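Local atomic coordinates of glucose import ATP-binding protein GlcV (Sulfolobus solfataricus, PDB entry 1OXX), a protein that hydrolyses ATP to energise glucose uptake, as the ATP-binding subunit of the GlcSTUV ABC transporter of the cell membrane. Residues N30-G35 with A208-V213; L37-A42 with A238-E243; P159-L164 with G191-V196. The protein carries 1 engineered substitution. All blocks are in the same frame, centred on the assembly; numbering follows the deposited sequence. Where two conformers were deposited one is given.

Overall arrangement
The three contacts lie in the ABC-ATPase domain, around the mixed sheet beside the inferred ATP site. Strand 33-37, part of interaction 1, also pairs with strand 193-198, part of interaction 3: Phe34 N lies 2.9 Å from Leu194 O, and Glu32 O lies 2.9 Å from Leu194 N, joining contacts centred 10 Å apart. Interaction 2 begins where strand 33-37 ends, with Gly212 O 3.0 Å from Leu37 N, and follows the chain into the loop inferred to bind ATP. Interactions 2 and 3 do not touch, their nearest atoms being about 6 Å apart. Interaction 3 approaches the site through Val196, whose side chain is about 8 Å from that of Glu166, also inferred to bind ATP.

Interaction 1 (N30-G35 with A208-V213); sequences NGERFG and ADRVGV
Both Glu32 and Arg210 carry CG anti to the backbone N (chi1 -175° and -170°); the glutamate then runs on extended while the arginine bends at chi3, which brings carboxylate and guanidinium side by side. The salt bridge is a side-on, two-pronged grip. Arg210 NE reaches Glu32 OE2 at 2.8 Å and Arg210 NH2 reaches Glu32 OE1 at 3.0 Å, both nearly straight and on the syn side of their oxygen, with the two planes 16° apart. Second bonds, from Glu29 N to Glu32 OE1 and from Arg210 NH2 to Asn27 O, further restrain the pair. Phe34 turns its edge to the guanidinium, CE1 standing over the centre of one face, 3.7 Å from Arg210 CZ.

Phe34 and Arg210 sit on one face of two parallel strands at the heart of the P-loop NTPase fold, where strand 33-37 leads into the phosphate-binding loop. Gly35 N donates to Arg210 O (2.9 Å), and Gly35 O accepts from Gly212 N (2.9 Å). Arg210 O also sits over one face of the Phe34 ring, toward its rim. Glycine suits position 35, since a CB there would come tight against the Ala208 methyl. At the start of the pairing Arg33 O takes a bond from Asp209 N (2.8 Å) and a weak one from Arg210 N.

In the conformer modelled, one of two, Arg33 NH2 lies 2.7 Å from Asp209 OD1, a salt bridge whose hydrogen bond is weakly aligned. A water accepts from Arg33 N and donates to Asp209 OD2 at 2.6 Å, tying backbone to carboxylate independently of the arginine's tip.

Interaction 2 (L37-A42 with A238-E243); sequences LGPSGA and ASLIGE
Leu37, the last residue of strand 33-37, meets Ile241 methyl to methyl, the two side chains crossing at about a right angle. The gap from Leu37 CD1 to Ile241 CD1 is 3.3 Å, shorter than ordinary carbon contact; because the leucine was deposited in two conformers, that closeness is doubtful. Ile241 comes to it by its long arm: CG1 is anti to the backbone N (chi1 -169°), and CD1 at its end does the touching.

At Gly38, still extended, the Walker A loop, or P-loop, begins, and the glycine's backbone is what meets the helix. Leu240 CD2 packs 3.9 Å from Gly38 C, while Gly38 O accepts a hydrogen bond from Lys44 NZ.

Pro39 follows, bringing CD, and less closely CG, to the other methyl of the same leucine. Pro39 CD lies 3.8 Å from Leu240 CD1, and Pro39 N is equally far, 3.8 Å, from Leu240 CD2, so the two methyls of Leu240 lie along the glycine-proline junction, CD1 against the proline ring and CD2 against the peptide. An alanine at Leu240 would take away both methyls and would probably leave the Gly38-Pro39 backbone without its apolar cover from the helix.

Past the proline the chain moves away from helix 235-241 and runs into helix 41-52. Ser40 is the N-cap of that helix, its OG accepting from Gly43 N, and Ser40, Gly41 and Ala42 belong to the inferred ATP site.

No hydrogen bond crosses this apolar contact, which fastens the end of helix 235-241 against the exit of the strand. Strand 210-215 borders it, with Val213 and Val215 against Leu240 and Val211 against Leu37, while helix 201-207 adds Ile204 against Leu37 and Phe205 against Ile241.

Interaction 3 (P159-L164 with G191-V196); sequences PSLLLL and GVTLLV
Leu161 to Leu164 and Thr193 to Val196 pair one to one as parallel neighbours, the two strands of a beta-alpha-beta crossover whose helix, 176-190, packs on one side of the sheet. In an ABC ATPase the first of them is the Walker B strand, which here runs on toward Glu166, a residue inferred to bind ATP.

Backbone hydrogen bonds set the register. Thr193 N donates to Ser160 O at 3.0 Å with some bend, the donor tilted 19° from the carbonyl plane. Leu162 then bonds to strand 193-196 through both its N and its O: the N donates to Thr193 O at 2.9 Å and the O accepts from Leu195 N at 3.0 Å, each donor approaching nearly along the C=O axis. Leu164 N closes the series on Leu195 O. The same carbonyls receive CA-H groups as well, those of Leu161 and Leu163 meeting Thr193 O and Leu195 O.

Apolar contacts divide between the two faces. On the face of Leu161, Thr193, Leu163 and Leu195, Leu163 CD2 lies 3.9 Å from Leu195 CB, and Leu161 CD1 is 3.8 Å from Thr193 CG2; Ile51 and Phe47 of helix 41-52 pack on this layer. On the other face Leu164 CD1, in one of its two conformers, and Leu194 CD1 approach obliquely to 4.2 Å, and Val183 of the crossover helix touches both leucines.

One buried polar group is satisfied by other parts of the chain: Thr193 OG1 hydrogen-bonds with Val2 O and with Gly31 N. Before the strands begin, Val192 reaches across to the first segment. With CG1 anti to its own carbonyl carbon (chi1 -69°), Val192 CG1 rests 3.3 Å from Pro159 O, and Val192 CG2 packs 4.1 Å from Leu162 CB.

Interaction 1 (N30-G35 with A208-V213)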
loop_
_atom_site.group_PDB
_atom_site.type_symbol
_atom_site.label_atom_id
_atom_site.label_comp_id
_atom_site.label_asym_id
_atom_site.label_seq_id
_atom_site.Cartn_x
_atom_site.Cartn_y
_atom_site.Cartn_z
ATOM N N ASN A 30 5.547 17.138 -8.843
ATOM C CA ASN A 30 6.450 16.632 -9.846
ATOM C C ASN A 30 7.528 15.776 -9.201
ATOM O O ASN A 30 8.244 16.225 -8.297
ATOM C CB ASN A 30 7.073 17.841 -10.572
ATOM C CG ASN A 30 8.041 17.453 -11.663
ATOM O OD1 ASN A 30 7.959 17.966 -12.779
ATOM N ND2 ASN A 30 8.979 16.573 -11.345
ATOM N N GLY A 31 7.632 14.530 -9.658
ATOM C CA GLY A 31 8.657 13.616 -9.198
ATOM C C GLY A 31 8.357 12.947 -7.868
ATOM O O GLY A 31 9.194 12.211 -7.330
ATOM N N GLU A 32 7.174 13.205 -7.333
ATOM C CA GLU A 32 6.797 12.623 -6.052
ATOM C C GLU A 32 6.448 11.141 -6.179
ATOM O O GLU A 32 5.942 10.710 -7.198
ATOM C CB GLU A 32 5.634 13.407 -5.435
ATOM C CG GLU A 32 5.255 12.937 -4.029
ATOM C CD GLU A 32 4.238 13.832 -3.338
ATOM O OE1 GLU A 32 3.427 14.472 -4.025
ATOM O OE2 GLU A 32 4.249 13.895 -2.082
ATOM N N ARG A 33 6.773 10.371 -5.136
ATOM C CA ARG A 33 6.399 8.977 -5.009
ATOM C C ARG A 33 5.199 8.946 -4.066
ATOM O O ARG A 33 5.341 9.142 -2.850
ATOM C CB ARG A 33 7.565 8.158 -4.452
ATOM C CG ARG A 33 8.795 8.157 -5.357
ATOM C CD ARG A 33 9.998 7.415 -4.785
ATOM N NE ARG A 33 9.911 7.227 -3.339
ATOM C CZ ARG A 33 10.792 6.538 -2.621
ATOM N NH1 ARG A 33 11.845 5.984 -3.208
ATOM N NH2 ARG A 33 10.625 6.406 -1.313
ATOM N N PHE A 34 4.023 8.775 -4.651
ATOM C CA PHE A 34 2.769 8.790 -3.931
ATOM C C PHE A 34 2.119 7.425 -3.932
ATOM O O PHE A 34 2.084 6.744 -4.945
ATOM C CB PHE A 34 1.812 9.810 -4.543
ATOM C CG PHE A 34 0.673 10.182 -3.656
ATOM C CD1 PHE A 34 0.799 11.221 -2.754
ATOM C CD2 PHE A 34 -0.525 9.514 -3.715
ATOM C CE1 PHE A 34 -0.233 11.564 -1.941
ATOM C CE2 PHE A 34 -1.571 9.856 -2.879
ATOM C CZ PHE A 34 -1.416 10.886 -1.999
ATOM N N GLY A 35 1.607 7.028 -2.786
ATOM C CA GLY A 35 0.894 5.774 -2.695
ATOM C C GLY A 35 -0.547 5.919 -2.239
ATOM O O GLY A 35 -0.916 6.897 -1.595
ATOM N N ALA A 208 6.724 4.557 -1.455
ATOM C CA ALA A 208 6.014 5.820 -1.378
ATOM C C ALA A 208 6.544 6.749 -0.307
ATOM O O ALA A 208 6.859 6.306 0.796
ATOM C CB ALA A 208 4.536 5.541 -1.139
ATOM N N ASP A 209 6.637 8.035 -0.619
ATOM C CA ASP A 209 7.035 9.015 0.393
ATOM C C ASP A 209 5.860 9.716 1.059
ATOM O O ASP A 209 5.989 10.283 2.159
ATOM C CB ASP A 209 7.975 10.034 -0.209
ATOM C CG ASP A 209 9.288 9.429 -0.583
ATOM O OD1 ASP A 209 9.782 8.546 0.163
ATOM O OD2 ASP A 209 9.891 9.742 -1.617
ATOM N N ARG A 210 4.718 9.704 0.393
ATOM C CA ARG A 210 3.496 10.255 0.923
ATOM C C ARG A 210 2.412 9.295 0.478
ATOM O O ARG A 210 2.471 8.775 -0.648
ATOM C CB ARG A 210 3.246 11.685 0.423
ATOM C CG ARG A 210 2.121 12.400 1.120
ATOM C CD ARG A 210 2.083 13.940 0.917
ATOM N NE ARG A 210 2.006 14.297 -0.498
ATOM C CZ ARG A 210 0.998 14.941 -1.080
ATOM N NH1 ARG A 210 -0.046 15.390 -0.388
ATOM N NH2 ARG A 210 1.048 15.147 -2.388
ATOM N N VAL A 211 1.459 9.024 1.363
ATOM C CA VAL A 211 0.403 8.069 1.083
ATOM C C VAL A 211 -0.946 8.592 1.508
ATOM O O VAL A 211 -1.079 9.265 2.534
ATOM C CB VAL A 211 0.612 6.759 1.866
ATOM C CG1 VAL A 211 1.427 6.834 3.184
ATOM C CG2 VAL A 211 -0.448 5.652 1.636
ATOM N N GLY A 212 -1.946 8.303 0.683
ATOM C CA GLY A 212 -3.312 8.587 1.022
ATOM C C GLY A 212 -4.028 7.275 1.280
ATOM O O GLY A 212 -3.751 6.243 0.643
ATOM N N VAL A 213 -4.933 7.297 2.241
ATOM C CA VAL A 213 -5.696 6.117 2.571
ATOM C C VAL A 213 -7.152 6.311 2.188
ATOM O O VAL A 213 -7.805 7.274 2.609
ATOM C CB VAL A 213 -5.598 5.817 4.062
ATOM C CG1 VAL A 213 -6.334 4.543 4.385
ATOM C CG2 VAL A 213 -4.137 5.722 4.459
HETATM O O HOH W 1 8.855 11.477 -3.259
#

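Interaction 2 (L37-A42 with A238-E243)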
loop_
_atom_site.group_PDB
_atom_site.type_symbol
_atom_site.label_atom_id
_atom_site.label_comp_id
_atom_site.label_asym_id
_atom_site.label_seq_id
_atom_site.Cartn_x
_atom_site.Cartn_y
_atom_site.Cartn_z
ATOM N N LEU A 37 -3.396 3.436 -0.217
ATOM C CA LEU A 37 -3.763 2.242 0.530
ATOM C C LEU A 37 -5.267 2.268 0.783
ATOM O O LEU A 37 -5.832 3.349 0.930
ATOM C CB LEU A 37 -3.092 2.236 1.905
ATOM C CG LEU A 37 -1.593 1.918 1.897
ATOM C CD1 LEU A 37 -0.970 2.183 3.272
ATOM C CD2 LEU A 37 -1.274 0.505 1.421
ATOM N N GLY A 38 -5.922 1.099 0.874
ATOM C CA GLY A 38 -7.345 1.030 1.189
ATOM C C GLY A 38 -7.951 -0.369 1.118
ATOM O O GLY A 38 -7.346 -1.246 0.523
ATOM N N PRO A 39 -9.125 -0.567 1.721
ATOM C CA PRO A 39 -9.782 -1.885 1.726
ATOM C C PRO A 39 -10.312 -2.311 0.365
ATOM O O PRO A 39 -10.527 -3.504 0.177
ATOM C CB PRO A 39 -10.977 -1.695 2.678
ATOM C CG PRO A 39 -10.739 -0.409 3.376
ATOM C CD PRO A 39 -9.906 0.435 2.463
ATOM N N SER A 40 -10.523 -1.378 -0.558
ATOM C CA SER A 40 -11.159 -1.734 -1.826
ATOM C C SER A 40 -10.231 -1.762 -3.036
ATOM O O SER A 40 -9.882 -0.717 -3.594
ATOM C CB SER A 40 -12.339 -0.803 -2.142
ATOM O OG SER A 40 -13.063 -1.284 -3.258
ATOM N N GLY A 41 -9.853 -2.962 -3.458
ATOM C CA GLY A 41 -9.033 -3.101 -4.641
ATOM C C GLY A 41 -9.714 -2.401 -5.802
ATOM O O GLY A 41 -9.081 -1.646 -6.533
ATOM N N ALA A 42 -11.014 -2.634 -5.950
ATOM C CA ALA A 42 -11.787 -2.050 -7.044
ATOM C C ALA A 42 -11.734 -0.521 -7.050
ATOM O O ALA A 42 -11.520 0.088 -8.106
ATOM C CB ALA A 42 -13.234 -2.527 -6.987
ATOM N N ALA A 238 -5.263 2.620 11.071
ATOM C CA ALA A 238 -4.193 1.970 11.812
ATOM C C ALA A 238 -3.933 0.567 11.302
ATOM O O ALA A 238 -2.783 0.159 11.177
ATOM C CB ALA A 238 -4.531 1.915 13.279
ATOM N N SER A 239 -5.002 -0.177 11.035
ATOM C CA SER A 239 -4.882 -1.559 10.577
ATOM C C SER A 239 -4.529 -1.683 9.099
ATOM O O SER A 239 -3.919 -2.656 8.680
ATOM C CB SER A 239 -6.170 -2.317 10.876
ATOM O OG SER A 239 -7.217 -1.938 10.013
ATOM N N LEU A 240 -4.901 -0.695 8.300
ATOM C CA LEU A 240 -4.556 -0.738 6.886
ATOM C C LEU A 240 -3.050 -0.578 6.666
ATOM O O LEU A 240 -2.475 -1.166 5.720
ATOM C CB LEU A 240 -5.336 0.328 6.106
ATOM C CG LEU A 240 -6.777 -0.052 5.830
ATOM C CD1 LEU A 240 -7.617 1.169 5.452
ATOM C CD2 LEU A 240 -6.814 -1.135 4.742
ATOM N N ILE A 241 -2.410 0.220 7.522
ATOM C CA ILE A 241 -0.996 0.512 7.358
ATOM C C ILE A 241 -0.077 -0.508 8.033
ATOM O O ILE A 241 1.120 -0.493 7.790
ATOM C CB ILE A 241 -0.702 1.966 7.823
ATOM C CG1 ILE A 241 0.709 2.429 7.423
ATOM C CG2 ILE A 241 -0.896 2.087 9.304
ATOM C CD1 ILE A 241 0.838 2.834 5.978
ATOM N N GLY A 242 -0.638 -1.388 8.867
ATOM C CA GLY A 242 0.151 -2.411 9.539
ATOM C C GLY A 242 -0.649 -3.200 10.554
ATOM O O GLY A 242 -1.756 -2.808 10.924
ATOM N N GLU A 243 -0.069 -4.293 11.035
ATOM C CA GLU A 243 -0.722 -5.113 12.044
ATOM C C GLU A 243 -0.971 -4.331 13.311
ATOM O O GLU A 243 -0.132 -3.542 13.761
ATOM C CB GLU A 243 0.129 -6.340 12.391
ATOM C CG GLU A 243 0.293 -7.304 11.238
ATOM C CD GLU A 243 0.723 -8.686 11.688
ATOM O OE1 GLU A 243 1.550 -8.770 12.615
ATOM O OE2 GLU A 243 0.231 -9.678 11.106
#

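Interaction 3 (P159-L164 with G191-V196)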
loop_
_atom_site.group_PDB
_atom_site.type_symbol
_atom_site.label_atom_id
_atom_site.label_comp_id
_atom_site.label_asym_id
_atom_site.label_seq_id
_atom_site.Cartn_x
_atom_site.Cartn_y
_atom_site.Cartn_z
ATOM N N PRO A 159 8.105 7.903 -20.280
ATOM C CA PRO A 159 6.997 8.553 -19.597
ATOM C C PRO A 159 7.427 9.569 -18.553
ATOM O O PRO A 159 8.582 9.605 -18.132
ATOM C CB PRO A 159 6.328 7.394 -18.872
ATOM C CG PRO A 159 7.331 6.358 -18.722
ATOM C CD PRO A 159 8.398 6.572 -19.742
ATOM N N SER A 160 6.471 10.390 -18.146
ATOM C CA SER A 160 6.641 11.349 -17.064
ATOM C C SER A 160 6.035 10.832 -15.767
ATOM O O SER A 160 6.373 11.318 -14.707
ATOM C CB SER A 160 5.944 12.659 -17.421
ATOM O OG SER A 160 6.595 13.317 -18.503
ATOM N N LEU A 161 5.167 9.832 -15.879
ATOM C CA LEU A 161 4.418 9.272 -14.767
ATOM C C LEU A 161 4.415 7.757 -14.885
ATOM O O LEU A 161 4.107 7.208 -15.940
ATOM C CB LEU A 161 2.986 9.790 -14.819
ATOM C CG LEU A 161 1.971 9.210 -13.839
ATOM C CD1 LEU A 161 2.399 9.483 -12.386
ATOM C CD2 LEU A 161 0.574 9.777 -14.125
ATOM N N LEU A 162 4.786 7.090 -13.806
ATOM C CA LEU A 162 4.760 5.641 -13.751
ATOM C C LEU A 162 3.650 5.244 -12.781
ATOM O O LEU A 162 3.661 5.665 -11.636
ATOM C CB LEU A 162 6.094 5.102 -13.260
ATOM C CG LEU A 162 6.229 3.575 -13.203
ATOM C CD1 LEU A 162 6.014 2.948 -14.581
ATOM C CD2 LEU A 162 7.607 3.198 -12.635
ATOM N N LEU A 163 2.716 4.437 -13.261
ATOM C CA LEU A 163 1.551 4.002 -12.492
ATOM C C LEU A 163 1.672 2.506 -12.214
ATOM O O LEU A 163 1.804 1.720 -13.140
ATOM C CB LEU A 163 0.275 4.240 -13.281
ATOM C CG LEU A 163 -0.008 5.659 -13.737
ATOM C CD1 LEU A 163 -1.318 5.784 -14.548
ATOM C CD2 LEU A 163 -0.085 6.571 -12.519
ATOM N N LEU A 164 1.582 2.133 -10.946
ATOM C CA LEU A 164 1.726 0.750 -10.505
ATOM C C LEU A 164 0.483 0.347 -9.722
ATOM O O LEU A 164 0.110 0.994 -8.754
ATOM C CB LEU A 164 2.945 0.606 -9.608
ATOM C CG LEU A 164 4.289 1.088 -10.155
ATOM C CD1 LEU A 164 5.351 1.040 -9.055
ATOM C CD2 LEU A 164 4.728 0.292 -11.374
ATOM N N GLY A 191 13.376 10.161 -12.535
ATOM C CA GLY A 191 12.743 11.295 -11.888
ATOM C C GLY A 191 11.258 11.402 -12.166
ATOM O O GLY A 191 10.663 12.453 -11.940
ATOM N N VAL A 192 10.656 10.315 -12.643
ATOM C CA VAL A 192 9.228 10.324 -12.954
ATOM C C VAL A 192 8.387 10.461 -11.684
ATOM O O VAL A 192 8.761 9.999 -10.623
ATOM C CB VAL A 192 8.770 9.017 -13.649
ATOM C CG1 VAL A 192 9.353 8.904 -15.053
ATOM C CG2 VAL A 192 9.129 7.816 -12.826
ATOM N N THR A 193 7.237 11.092 -11.816
ATOM C CA THR A 193 6.241 11.036 -10.775
ATOM C C THR A 193 5.809 9.572 -10.725
ATOM O O THR A 193 5.743 8.878 -11.752
ATOM C CB THR A 193 5.088 11.947 -11.139
ATOM O OG1 THR A 193 5.565 13.299 -11.263
ATOM C CG2 THR A 193 4.006 11.986 -10.026
ATOM N N LEU A 194 5.478 9.093 -9.534
ATOM C CA LEU A 194 5.131 7.694 -9.388
ATOM C C LEU A 194 3.908 7.572 -8.498
ATOM O O LEU A 194 3.844 8.208 -7.440
ATOM C CB LEU A 194 6.299 6.937 -8.769
ATOM C CG LEU A 194 6.058 5.445 -8.568
ATOM C CD1 LEU A 194 7.352 4.672 -8.518
ATOM C CD2 LEU A 194 5.244 5.223 -7.310
ATOM N N LEU A 195 2.947 6.750 -8.904
ATOM C CA LEU A 195 1.767 6.491 -8.104
ATOM C C LEU A 195 1.644 4.976 -8.002
ATOM O O LEU A 195 1.593 4.276 -9.023
ATOM C CB LEU A 195 0.499 7.059 -8.735
ATOM C CG LEU A 195 -0.837 6.742 -8.048
ATOM C CD1 LEU A 195 -0.921 7.352 -6.673
ATOM C CD2 LEU A 195 -2.018 7.206 -8.905
ATOM N N VAL A 196 1.576 4.481 -6.776
ATOM C CA VAL A 196 1.435 3.046 -6.543
ATOM C C VAL A 196 0.208 2.824 -5.688
ATOM O O VAL A 196 0.003 3.522 -4.693
ATOM C CB VAL A 196 2.681 2.448 -5.879
ATOM C CG1 VAL A 196 2.978 3.141 -4.573
ATOM C CG2 VAL A 196 2.511 0.931 -5.640
#